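Local coordinates for protein 2-C-methyl-D-erythritol 4-phosphate cytidylyltransferase (Anaerococcus prevotii, PDB 4KT7) that probably catalyses the transfer of a cytidylyl group from CTP to 2-C-methyl-D-erythritol 4-phosphate, a step of isoprenoid biosynthesis by the DXP pathway, at residues S11-A16 with E94-L99. Sequence-based numbering, arbitrary orientation.
Sequences SAIITA and EGLKAL
A buried apolar contact joins Ile13, on the first strand of the central sheet, to the last turn of helix 88-97 and the loop that leaves it, within the Rossmann-like nucleotidyltransferase fold. The CG1 branch of Ile13, anti to the carbonyl carbon (chi1 -66°) and then extended (chi2 176°), carries CD1 out to the helix backbone. There the methyl sits over the face of the Gly95-Leu96 peptide, with CD1 3.6 Å from both Gly95 C and Leu96 N. Strand and helix come close here, Ile13 CA lying 6.1 Å from Gly95 CA, and Gly95, with no side chain to intervene, lets the isoleucine come up against the bare backbone. Leu96 starts out away from the strand, but its end turns back to bring CD2 within 3.7 Å of Ile13 CD1. Beyond the helix, Leu99 crosses Ile13 at about a right angle and lays CD2 3.9 Å from Ile13 CG1 and 3.6 Å from Ser11 CB. The buried Ser11 hydroxyl is hydrogen-bonded to Glu55 and Ser103. Strand 10-16 runs parallel to both its neighbours, 55-60 and 105-110; Ile13 also touches Val59 and Val106, Leu99 reaches Ile57, and Leu96 packs on Ile176, Tyr177 and Tyr180 of helix 173-184.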
loop_
_atom_site.group_PDB
_atom_site.type_symbol
_atom_site.label_atom_id
_atom_site.label_comp_id
_atom_site.label_asym_id
_atom_site.label_seq_id
_atom_site.Cartn_x
_atom_site.Cartn_y
_atom_site.Cartn_z
ATOM N N SER A 11 14.925 -6.401 24.866
ATOM C CA SER A 11 14.837 -4.934 24.845
ATOM C C SER A 11 13.947 -4.486 23.696
ATOM O O SER A 11 13.891 -5.153 22.661
ATOM C CB SER A 11 16.213 -4.303 24.635
ATOM O OG SER A 11 17.129 -4.741 25.617
ATOM N N ALA A 12 13.246 -3.362 23.873
ATOM C CA ALA A 12 12.503 -2.761 22.764
ATOM C C ALA A 12 13.019 -1.356 22.529
ATOM O O ALA A 12 13.268 -0.609 23.487
ATOM C CB ALA A 12 11.005 -2.747 23.035
ATOM N N ILE A 13 13.204 -1.026 21.253
ATOM C CA ILE A 13 13.621 0.290 20.816
ATOM C C ILE A 13 12.453 0.899 20.038
ATOM O O ILE A 13 12.081 0.387 18.984
ATOM C CB ILE A 13 14.854 0.180 19.876
ATOM C CG1 ILE A 13 16.070 -0.345 20.647
ATOM C CG2 ILE A 13 15.180 1.520 19.242
ATOM C CD1 ILE A 13 17.311 -0.567 19.773
ATOM N N ILE A 14 11.862 1.971 20.574
ATOM C CA ILE A 14 10.757 2.679 19.922
ATOM C C ILE A 14 11.307 3.961 19.303
ATOM O O ILE A 14 11.767 4.857 20.025
ATOM C CB ILE A 14 9.687 3.122 20.937
ATOM C CG1 ILE A 14 9.166 1.940 21.770
ATOM C CG2 ILE A 14 8.547 3.819 20.217
ATOM C CD1 ILE A 14 8.452 0.890 20.959
ATOM N N THR A 15 11.284 4.077 17.981
ATOM C CA THR A 15 11.851 5.276 17.380
ATOM C C THR A 15 10.819 6.387 17.250
ATOM O O THR A 15 9.795 6.232 16.565
ATOM C CB THR A 15 12.532 4.991 16.022
ATOM O OG1 THR A 15 11.593 4.376 15.136
ATOM C CG2 THR A 15 13.744 4.067 16.211
ATOM N N ALA A 16 11.093 7.509 17.914
ATOM C CA ALA A 16 10.288 8.715 17.758
ATOM C C ALA A 16 11.161 9.938 17.419
ATOM O O ALA A 16 10.873 11.060 17.844
ATOM C CB ALA A 16 9.456 8.971 19.022
ATOM N N GLU A 94 21.828 4.608 17.905
ATOM C CA GLU A 94 21.880 5.234 19.230
ATOM C C GLU A 94 21.035 4.407 20.195
ATOM O O GLU A 94 21.379 4.254 21.372
ATOM C CB GLU A 94 21.335 6.667 19.204
ATOM C CG GLU A 94 22.192 7.683 18.496
ATOM C CD GLU A 94 23.620 7.702 19.015
ATOM O OE1 GLU A 94 23.828 7.985 20.222
ATOM O OE2 GLU A 94 24.534 7.422 18.211
ATOM N N GLY A 95 19.915 3.884 19.695
ATOM C CA GLY A 95 19.062 3.029 20.506
ATOM C C GLY A 95 19.804 1.743 20.850
ATOM O O GLY A 95 19.771 1.302 21.999
ATOM N N LEU A 96 20.469 1.141 19.863
ATOM C CA LEU A 96 21.203 -0.113 20.078
ATOM C C LEU A 96 22.379 0.037 21.031
ATOM O O LEU A 96 22.680 -0.891 21.797
ATOM C CB LEU A 96 21.714 -0.696 18.761
ATOM C CG LEU A 96 20.675 -1.227 17.763
ATOM C CD1 LEU A 96 21.348 -1.413 16.413
ATOM C CD2 LEU A 96 20.073 -2.568 18.229
ATOM N N LYS A 97 23.049 1.189 20.988
ATOM C CA LYS A 97 24.172 1.468 21.890
ATOM C C LYS A 97 23.735 1.606 23.345
ATOM O O LYS A 97 24.540 1.402 24.269
ATOM C CB LYS A 97 24.884 2.766 21.467
ATOM C CG LYS A 97 25.912 2.598 20.350
ATOM C CD LYS A 97 26.733 3.890 20.179
ATOM C CE LYS A 97 25.895 4.985 19.563
ATOM N NZ LYS A 97 26.619 6.292 19.458
ATOM N N ALA A 98 22.473 1.973 23.556
ATOM C CA ALA A 98 21.967 2.254 24.906
ATOM C C ALA A 98 21.305 1.056 25.593
ATOM O O ALA A 98 20.771 1.181 26.695
ATOM C CB ALA A 98 20.994 3.429 24.875
ATOM N N LEU A 99 21.335 -0.102 24.945
ATOM C CA LEU A 99 20.691 -1.295 25.498
ATOM C C LEU A 99 21.458 -1.811 26.720
ATOM O O LEU A 99 22.683 -1.678 26.804
ATOM C CB LEU A 99 20.563 -2.409 24.438
ATOM C CG LEU A 99 19.693 -2.098 23.207
ATOM C CD1 LEU A 99 19.554 -3.294 22.277
ATOM C CD2 LEU A 99 18.320 -1.613 23.632
#